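Local coordinates for protein putative histidinol-phosphate aminotransferase (Erwinia carotovora atroseptica, PDB 3LY1) that binds pyridoxal 5'-phosphate and probably works as an aminotransferase of the histidinol-phosphate aminotransferase type, at residues Leu95-Leu100 with Ile144-Asn149; Asn293-Gln298 with Ile330-Pro335. All coordinates share one frame; numbering follows the deposited sequence.

Interaction 1. Residues Leu95-Leu100 with Ile144-Asn149; sequences LVIPEL and IVYLVN. With EDO (1,2-ethanediol), chain G.
V96 and the I144-Y146 backbone join strands 95-98 and 144-148 as parallel neighbours, their axes 4.7 Å apart at closest approach and turned 24° against each other. V96 spends both its N and its O on strand 144-148, bonding to I144 and Y146: its N donates to O of I144 at 2.8 Å, and its O accepts from N of Y146 at 3.2 Å. Both bonds are nearly straight and run close to the C=O direction. Weaker CA-H...O contacts fill in between, from L95 CA to I144 O and from V145 CA to V96 O.

Flanking these bonds, the CD1 methyl of L95 lies 4.1 Å from CG2 of I144 and also touches CB of Y146; with CG of L95 anti to its backbone N (chi1 170°), the leucine runs alongside the tyrosine. From I97 onward the strands diverge, and side chains take over. At I97, CG2 packs 3.7 Å from CB of Y146 and approaches the phenol ring at its edge, near the ring plane. P98 adds its CD, which rests 3.8 Å from the carbonyl O of Y146. V96 and V145 emerge on the face that helix 129-137 covers, while L95 and I144 occupy the other, where helix 76-88 meets I144 and Y146.

An ethanediol, probably from the crystallisation liquor, donates from O2 to the carbonyl O of E99 at 2.9 Å, and its O1 lies near CD1 of I97. The Y146 hydroxyl is hydrogen-bonded to D179 of the cofactor pocket, and the Y146 side chain also touches Y102, a cofactor-binding residue. V148, farther along the same strand, contacts the cofactor itself. Adjacent parallel strands with helices on both faces, leading toward the cofactor, are characteristic of the large domain of fold-type I pyridoxal-phosphate enzymes.

Interaction 2. Residues Asn293-Gln298 with Ile330-Pro335; sequences NFVFHQ and ISLGTP
Three backbone hydrogen bonds tie V295 and N293 to I330 and L332 across an antiparallel strand pair. V295 and I330 form the hydrogen-bonded pair: N of I330 gives a nearly straight bond to O of V295 at 2.8 Å, and N of V295 returns one to O of I330 at 2.9 Å. Next to it, F294 and S331 make the non-hydrogen-bonded pair, with their CA atoms only 4.0 Å apart. The third bond, from N of L332 to O of N293 at 2.9 Å, reaches its acceptor from above the carbonyl plane, 39° out of it. It extends the backbone bonding one residue past strand 327-331.

Side-chain packing lies mainly on the side of V295 and I330. L332 turns toward the opposite backbone and packs its CB against the N293 carbonyl, 3.5 Å from O of N293, while its CD2 crosses to CG2 of V295 at 4.0 Å, an apolar pair. At the other end, CG1 of I330 meets the imidazole of H297 at its CD2-NE2 edge, 3.6 Å from NE2 and near the ring plane. The chi1 of 75° sets the H297 ring between its own N and carbonyl carbon, and a hydrogen bond from ND1 to O of Q298, close to the ring plane, helps fix its rotation. On the F294 side, CB of F294 packs 3.9 Å from CA of S331.

Polar side-chain ends find partners outside the pair: ND2 of N293 bonds to O of N24, and OG of S331 accepts from N of N24. The ring of F294 meets the cofactor-binding Y182 edge-to-face. Helix 259-283 touches N293, H297 and L332, and T334 is the N-cap of the helix starting at P335. Strands 294-298 and 327-331 thus form a two-stranded sheet flanked by helix 259-283, with the chain running through L332-T334 into helix 335-350.

Interaction 1 closes before interaction 2 opens along the chain, and their centres lie 23 Å apart. The first joins two parallel strands within the mixed seven-stranded sheet; the second is the separate antiparallel pair of strands 294-298 and 327-331. They nevertheless touch, with CD2 of L100 packing 4.0 Å from CE2 of F296, so the segment following strand 94-98 touches the smaller sheet through L100. In interaction 2, the F294 side chain lies about 4 Å from that of N152, a cofactor-binding residue, and about 6 Å from the cofactor. The first sheet thus reaches the site itself and the second lies just beside it, consistent with the large- and small-domain organisation of fold-type I aminotransferases.

Interaction 1. Residues Leu95-Leu100 with Ile144-Asn149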
ATOM      1  N   LEU A  95     -18.086   6.672 -15.563  1.00 14.53           N
ATOM      2  CA  LEU A  95     -17.554   7.601 -14.569  1.00 14.16           C
ATOM      3  C   LEU A  95     -17.925   9.002 -15.064  1.00 14.76           C
ATOM      4  O   LEU A  95     -17.652   9.327 -16.216  1.00 16.40           O
ATOM      5  CB  LEU A  95     -16.025   7.482 -14.479  1.00 13.80           C
ATOM      6  CG  LEU A  95     -15.309   8.553 -13.666  1.00 14.25           C
ATOM      7  CD1 LEU A  95     -15.540   8.259 -12.218  1.00 13.52           C
ATOM      8  CD2 LEU A  95     -13.793   8.608 -13.986  1.00 11.78           C
ATOM      9  N   VAL A  96     -18.529   9.802 -14.198  1.00 14.59           N
ATOM     10  CA  VAL A  96     -18.907  11.194 -14.500  1.00 14.23           C
ATOM     11  C   VAL A  96     -17.972  12.107 -13.719  1.00 13.37           C
ATOM     12  O   VAL A  96     -17.881  12.015 -12.482  1.00 13.91           O
ATOM     13  CB  VAL A  96     -20.382  11.496 -14.158  1.00 13.87           C
ATOM     14  CG1 VAL A  96     -20.702  12.977 -14.416  1.00 13.76           C
ATOM     15  CG2 VAL A  96     -21.325  10.610 -15.006  1.00 15.48           C
ATOM     16  N   ILE A  97     -17.239  12.945 -14.460  1.00 12.58           N
ATOM     17  CA  ILE A  97     -16.236  13.858 -13.873  1.00 12.78           C
ATOM     18  C   ILE A  97     -16.275  15.207 -14.611  1.00 12.59           C
ATOM     19  O   ILE A  97     -16.658  15.268 -15.833  1.00 12.49           O
ATOM     20  CB  ILE A  97     -14.776  13.311 -13.973  1.00 11.89           C
ATOM     21  CG1 ILE A  97     -14.515  12.562 -15.301  1.00 14.16           C
ATOM     22  CG2 ILE A  97     -14.424  12.380 -12.741  1.00 13.09           C
ATOM     23  CD1 ILE A  97     -12.984  12.366 -15.641  1.00 12.36           C
ATOM     24  N   PRO A  98     -15.851  16.260 -13.929  1.00 12.86           N
ATOM     25  CA  PRO A  98     -15.462  17.525 -14.562  1.00 13.39           C
ATOM     26  C   PRO A  98     -14.277  17.271 -15.474  1.00 14.11           C
ATOM     27  O   PRO A  98     -13.478  16.380 -15.189  1.00 15.29           O
ATOM     28  CB  PRO A  98     -15.049  18.421 -13.377  1.00 13.95           C
ATOM     29  CG  PRO A  98     -15.605  17.755 -12.167  1.00 14.06           C
ATOM     30  CD  PRO A  98     -15.569  16.294 -12.475  1.00 12.14           C
ATOM     31  N   GLU A  99     -14.162  18.038 -16.547  1.00 13.75           N
ATOM     32  CA  GLU A  99     -13.145  17.789 -17.551  0.50 14.49           C
ATOM     33  C   GLU A  99     -11.749  18.023 -16.960  1.00 14.81           C
ATOM     34  O   GLU A  99     -10.784  17.369 -17.388  1.00 15.57           O
ATOM     35  CB  GLU A  99     -13.369  18.663 -18.791  0.50 14.60           C
ATOM     36  CG  GLU A  99     -12.358  18.426 -19.890  0.50 14.85           C
ATOM     37  CD  GLU A  99     -12.759  19.035 -21.212  0.50 16.28           C
ATOM     38  OE1 GLU A  99     -13.776  19.773 -21.265  0.50 15.89           O
ATOM     39  OE2 GLU A  99     -12.034  18.775 -22.194  0.50 13.78           O
ATOM     40  N   LEU A 100     -11.656  18.946 -16.003  1.00 13.89           N
ATOM     41  CA  LEU A 100     -10.372  19.358 -15.387  1.00 15.05           C
ATOM     42  C   LEU A 100     -10.391  19.045 -13.880  1.00 14.50           C
ATOM     43  O   LEU A 100     -10.930  19.798 -13.056  1.00 16.21           O
ATOM     44  CB  LEU A 100     -10.084  20.851 -15.591  1.00 15.34           C
ATOM     45  CG  LEU A 100      -8.713  21.402 -15.084  1.00 19.08           C
ATOM     46  CD1 LEU A 100      -7.574  20.874 -15.981  1.00 19.22           C
ATOM     47  CD2 LEU A 100      -8.674  22.947 -15.021  1.00 19.08           C
ATOM     48  N   ILE A 144     -20.581   6.326 -11.538  1.00 14.35           N
ATOM     49  CA  ILE A 144     -19.758   6.769 -10.399  1.00 13.25           C
ATOM     50  C   ILE A 144     -19.436   8.216 -10.659  1.00 13.67           C
ATOM     51  O   ILE A 144     -19.010   8.553 -11.759  1.00 14.23           O
ATOM     52  CB  ILE A 144     -18.426   5.979 -10.294  1.00 12.67           C
ATOM     53  CG1 ILE A 144     -18.707   4.473 -10.184  1.00 13.71           C
ATOM     54  CG2 ILE A 144     -17.546   6.493  -9.111  1.00 13.23           C
ATOM     55  CD1 ILE A 144     -17.456   3.588 -10.210  1.00 15.13           C
ATOM     56  N   VAL A 145     -19.625   9.079  -9.658  1.00 12.88           N
ATOM     57  CA  VAL A 145     -19.376  10.510  -9.798  1.00 13.29           C
ATOM     58  C   VAL A 145     -18.179  10.783  -8.898  1.00 13.98           C
ATOM     59  O   VAL A 145     -18.219  10.411  -7.739  1.00 14.80           O
ATOM     60  CB  VAL A 145     -20.572  11.379  -9.337  1.00 13.94           C
ATOM     61  CG1 VAL A 145     -20.221  12.895  -9.504  1.00 12.95           C
ATOM     62  CG2 VAL A 145     -21.864  11.004 -10.079  1.00 13.41           C
ATOM     63  N   TYR A 146     -17.115  11.389  -9.430  1.00 13.67           N
ATOM     64  CA  TYR A 146     -15.898  11.675  -8.646  1.00 14.15           C
ATOM     65  C   TYR A 146     -15.722  13.191  -8.543  1.00 14.10           C
ATOM     66  O   TYR A 146     -15.479  13.848  -9.561  1.00 14.04           O
ATOM     67  CB  TYR A 146     -14.688  10.977  -9.283  1.00 14.00           C
ATOM     68  CG  TYR A 146     -13.336  11.265  -8.664  1.00 15.19           C
ATOM     69  CD1 TYR A 146     -13.085  10.977  -7.324  1.00 16.66           C
ATOM     70  CD2 TYR A 146     -12.307  11.815  -9.417  1.00 16.61           C
ATOM     71  CE1 TYR A 146     -11.874  11.232  -6.746  1.00 17.19           C
ATOM     72  CE2 TYR A 146     -11.048  12.049  -8.849  1.00 14.40           C
ATOM     73  CZ  TYR A 146     -10.853  11.776  -7.501  1.00 16.87           C
ATOM     74  OH  TYR A 146      -9.652  12.031  -6.884  1.00 16.45           O
ATOM     75  N   LEU A 147     -15.858  13.697  -7.313  1.00 12.56           N
ATOM     76  CA  LEU A 147     -15.902  15.112  -6.991  1.00 13.16           C
ATOM     77  C   LEU A 147     -14.757  15.422  -6.037  1.00 12.78           C
ATOM     78  O   LEU A 147     -14.742  14.974  -4.908  1.00 13.06           O
ATOM     79  CB  LEU A 147     -17.224  15.479  -6.326  1.00 13.38           C
ATOM     80  CG  LEU A 147     -18.537  15.231  -7.083  1.00 13.73           C
ATOM     81  CD1 LEU A 147     -19.731  15.610  -6.174  1.00 13.18           C
ATOM     82  CD2 LEU A 147     -18.585  15.983  -8.430  1.00 12.22           C
ATOM     83  N   VAL A 148     -13.778  16.138  -6.544  1.00 13.10           N
ATOM     84  CA  VAL A 148     -12.640  16.593  -5.749  1.00 12.48           C
ATOM     85  C   VAL A 148     -12.932  17.989  -5.256  1.00 13.35           C
ATOM     86  O   VAL A 148     -13.265  18.897  -6.063  1.00 12.16           O
ATOM     87  CB  VAL A 148     -11.326  16.516  -6.586  1.00 12.21           C
ATOM     88  CG1 VAL A 148     -10.117  16.880  -5.674  1.00 12.84           C
ATOM     89  CG2 VAL A 148     -11.186  15.105  -7.217  1.00 12.02           C
ATOM     90  N   ASN A 149     -12.784  18.187  -3.939  1.00 12.57           N
ATOM     91  CA  ASN A 149     -13.280  19.376  -3.279  1.00 13.27           C
ATOM     92  C   ASN A 149     -12.450  19.650  -2.055  1.00 12.83           C
ATOM     93  O   ASN A 149     -12.643  18.983  -1.056  1.00 13.17           O
ATOM     94  CB  ASN A 149     -14.743  19.196  -2.815  1.00 12.66           C
ATOM     95  CG  ASN A 149     -15.458  20.520  -2.580  1.00 15.07           C
ATOM     96  OD1 ASN A 149     -15.119  21.548  -3.219  1.00 15.03           O
ATOM     97  ND2 ASN A 149     -16.428  20.530  -1.624  1.00 15.76           N
TER
HETATM   98  C1  EDO G   1      -9.352  14.298 -15.311  1.00 38.13           C
HETATM   99  O1  EDO G   1      -9.421  12.882 -15.543  1.00 27.41           O
HETATM  100  C2  EDO G   1      -8.090  14.986 -15.872  1.00 38.00           C
HETATM  101  O2  EDO G   1      -8.335  16.417 -16.077  1.00 38.85           O

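Interaction 2. Residues Asn293-Gln298 with Ile330-Pro335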
ATOM      1  N   ASN A 293      -3.388  23.963  -0.972  1.00 15.95           N
ATOM      2  CA  ASN A 293      -1.985  24.389  -0.788  1.00 15.42           C
ATOM      3  C   ASN A 293      -1.276  24.606  -2.141  1.00 16.08           C
ATOM      4  O   ASN A 293      -0.094  24.283  -2.314  1.00 15.25           O
ATOM      5  CB  ASN A 293      -1.233  23.411   0.151  1.00 16.26           C
ATOM      6  CG  ASN A 293      -1.107  21.991  -0.401  1.00 16.89           C
ATOM      7  OD1 ASN A 293      -1.727  21.643  -1.396  1.00 16.19           O
ATOM      8  ND2 ASN A 293      -0.272  21.170   0.258  1.00 17.18           N
ATOM      9  N   PHE A 294      -2.026  25.160  -3.098  1.00 15.26           N
ATOM     10  CA  PHE A 294      -1.518  25.456  -4.446  1.00 15.69           C
ATOM     11  C   PHE A 294      -2.396  26.512  -5.127  1.00 15.58           C
ATOM     12  O   PHE A 294      -3.524  26.739  -4.694  1.00 16.66           O
ATOM     13  CB  PHE A 294      -1.498  24.200  -5.322  1.00 14.44           C
ATOM     14  CG  PHE A 294      -2.836  23.456  -5.356  1.00 14.27           C
ATOM     15  CD1 PHE A 294      -3.145  22.530  -4.372  1.00 15.84           C
ATOM     16  CD2 PHE A 294      -3.749  23.682  -6.363  1.00 13.35           C
ATOM     17  CE1 PHE A 294      -4.349  21.847  -4.380  1.00 14.37           C
ATOM     18  CE2 PHE A 294      -4.957  22.989  -6.409  1.00 13.54           C
ATOM     19  CZ  PHE A 294      -5.265  22.082  -5.401  1.00 14.56           C
ATOM     20  N   VAL A 295      -1.877  27.157  -6.176  1.00 14.81           N
ATOM     21  CA  VAL A 295      -2.609  28.199  -6.877  1.00 13.77           C
ATOM     22  C   VAL A 295      -2.543  27.889  -8.363  1.00 14.21           C
ATOM     23  O   VAL A 295      -1.475  27.466  -8.900  1.00 13.81           O
ATOM     24  CB  VAL A 295      -2.012  29.623  -6.581  1.00 15.34           C
ATOM     25  CG1 VAL A 295      -2.664  30.743  -7.508  1.00 13.61           C
ATOM     26  CG2 VAL A 295      -2.126  29.983  -5.117  1.00 14.91           C
ATOM     27  N   PHE A 296      -3.684  28.041  -9.022  1.00 12.93           N
ATOM     28  CA  PHE A 296      -3.772  27.840 -10.448  1.00 13.01           C
ATOM     29  C   PHE A 296      -3.848  29.241 -11.034  1.00 13.22           C
ATOM     30  O   PHE A 296      -4.729  30.014 -10.681  1.00 14.38           O
ATOM     31  CB  PHE A 296      -5.001  26.989 -10.783  1.00 11.23           C
ATOM     32  CG  PHE A 296      -4.917  26.240 -12.097  1.00 13.81           C
ATOM     33  CD1 PHE A 296      -3.924  25.296 -12.324  1.00 12.43           C
ATOM     34  CD2 PHE A 296      -5.912  26.404 -13.055  1.00 12.55           C
ATOM     35  CE1 PHE A 296      -3.890  24.552 -13.517  1.00 17.26           C
ATOM     36  CE2 PHE A 296      -5.881  25.654 -14.263  1.00 14.20           C
ATOM     37  CZ  PHE A 296      -4.879  24.743 -14.480  1.00 14.56           C
ATOM     38  N   HIS A 297      -2.872  29.606 -11.855  1.00 14.86           N
ATOM     39  CA  HIS A 297      -2.867  30.925 -12.513  1.00 15.14           C
ATOM     40  C   HIS A 297      -2.544  30.859 -13.999  1.00 15.80           C
ATOM     41  O   HIS A 297      -1.976  29.863 -14.499  1.00 15.32           O
ATOM     42  CB  HIS A 297      -1.966  31.916 -11.793  1.00 14.98           C
ATOM     43  CG  HIS A 297      -0.486  31.723 -11.999  1.00 15.86           C
ATOM     44  ND1 HIS A 297       0.189  32.250 -13.079  1.00 18.70           N
ATOM     45  CD2 HIS A 297       0.462  31.153 -11.210  1.00 16.80           C
ATOM     46  CE1 HIS A 297       1.490  32.000 -12.955  1.00 20.73           C
ATOM     47  NE2 HIS A 297       1.685  31.336 -11.824  1.00 15.67           N
ATOM     48  N   GLN A 298      -2.927  31.941 -14.678  1.00 15.77           N
ATOM     49  CA  GLN A 298      -2.809  32.042 -16.112  1.00 16.87           C
ATOM     50  C   GLN A 298      -1.414  32.492 -16.503  1.00 16.44           C
ATOM     51  O   GLN A 298      -0.691  33.089 -15.700  1.00 16.14           O
ATOM     52  CB  GLN A 298      -3.859  33.032 -16.645  1.00 17.50           C
ATOM     53  CG  GLN A 298      -4.189  32.844 -18.108  1.00 20.82           C
ATOM     54  CD  GLN A 298      -5.253  33.837 -18.603  1.00 25.65           C
ATOM     55  OE1 GLN A 298      -6.164  34.189 -17.872  1.00 28.23           O
ATOM     56  NE2 GLN A 298      -5.120  34.282 -19.845  1.00 30.43           N
ATOM     57  N   ILE A 330       0.972  26.080  -9.273  1.00 14.28           N
ATOM     58  CA  ILE A 330       2.137  26.371  -8.491  1.00 15.23           C
ATOM     59  C   ILE A 330       1.851  25.937  -7.063  1.00 14.74           C
ATOM     60  O   ILE A 330       0.981  26.504  -6.423  1.00 15.18           O
ATOM     61  CB  ILE A 330       2.406  27.896  -8.429  1.00 15.62           C
ATOM     62  CG1 ILE A 330       2.548  28.505  -9.816  1.00 17.21           C
ATOM     63  CG2 ILE A 330       3.626  28.176  -7.560  1.00 16.26           C
ATOM     64  CD1 ILE A 330       3.646  27.897 -10.686  1.00 16.42           C
ATOM     65  N   SER A 331       2.541  24.925  -6.546  1.00 15.15           N
ATOM     66  CA  SER A 331       2.330  24.571  -5.122  1.00 14.99           C
ATOM     67  C   SER A 331       2.872  25.645  -4.172  1.00 15.82           C
ATOM     68  O   SER A 331       3.810  26.400  -4.471  1.00 16.02           O
ATOM     69  CB  SER A 331       2.885  23.160  -4.762  1.00 14.27           C
ATOM     70  OG  SER A 331       2.533  22.211  -5.798  1.00 15.22           O
ATOM     71  N   LEU A 332       2.300  25.700  -2.991  1.00 15.41           N
ATOM     72  CA  LEU A 332       2.729  26.716  -2.044  1.00 15.87           C
ATOM     73  C   LEU A 332       3.850  26.165  -1.172  1.00 16.08           C
ATOM     74  O   LEU A 332       3.678  25.183  -0.460  1.00 15.89           O
ATOM     75  CB  LEU A 332       1.556  27.235  -1.245  1.00 15.87           C
ATOM     76  CG  LEU A 332       0.458  27.973  -2.023  1.00 16.19           C
ATOM     77  CD1 LEU A 332      -0.715  28.382  -1.087  1.00 16.90           C
ATOM     78  CD2 LEU A 332       0.995  29.190  -2.763  1.00 19.23           C
ATOM     79  N   GLY A 333       5.026  26.768  -1.317  1.00 15.94           N
ATOM     80  CA  GLY A 333       6.185  26.483  -0.469  1.00 16.38           C
ATOM     81  C   GLY A 333       6.137  27.229   0.849  1.00 16.06           C
ATOM     82  O   GLY A 333       5.116  27.802   1.218  1.00 16.01           O
ATOM     83  N   THR A 334       7.253  27.225   1.579  1.00 16.34           N
ATOM     84  CA  THR A 334       7.327  27.964   2.840  1.00 16.52           C
ATOM     85  C   THR A 334       7.252  29.448   2.475  1.00 16.21           C
ATOM     86  O   THR A 334       7.486  29.793   1.307  1.00 15.63           O
ATOM     87  CB  THR A 334       8.647  27.711   3.604  1.00 17.30           C
ATOM     88  OG1 THR A 334       9.755  28.264   2.870  1.00 17.36           O
ATOM     89  CG2 THR A 334       8.864  26.210   3.840  1.00 18.61           C
ATOM     90  N   PRO A 335       6.918  30.318   3.450  1.00 16.51           N
ATOM     91  CA  PRO A 335       6.843  31.763   3.139  1.00 17.01           C
ATOM     92  C   PRO A 335       8.148  32.309   2.521  1.00 17.44           C
ATOM     93  O   PRO A 335       8.112  33.081   1.550  1.00 17.44           O
ATOM     94  CB  PRO A 335       6.514  32.396   4.513  1.00 17.53           C
ATOM     95  CG  PRO A 335       5.647  31.283   5.186  1.00 17.34           C
ATOM     96  CD  PRO A 335       6.386  30.017   4.804  1.00 15.86           C
TER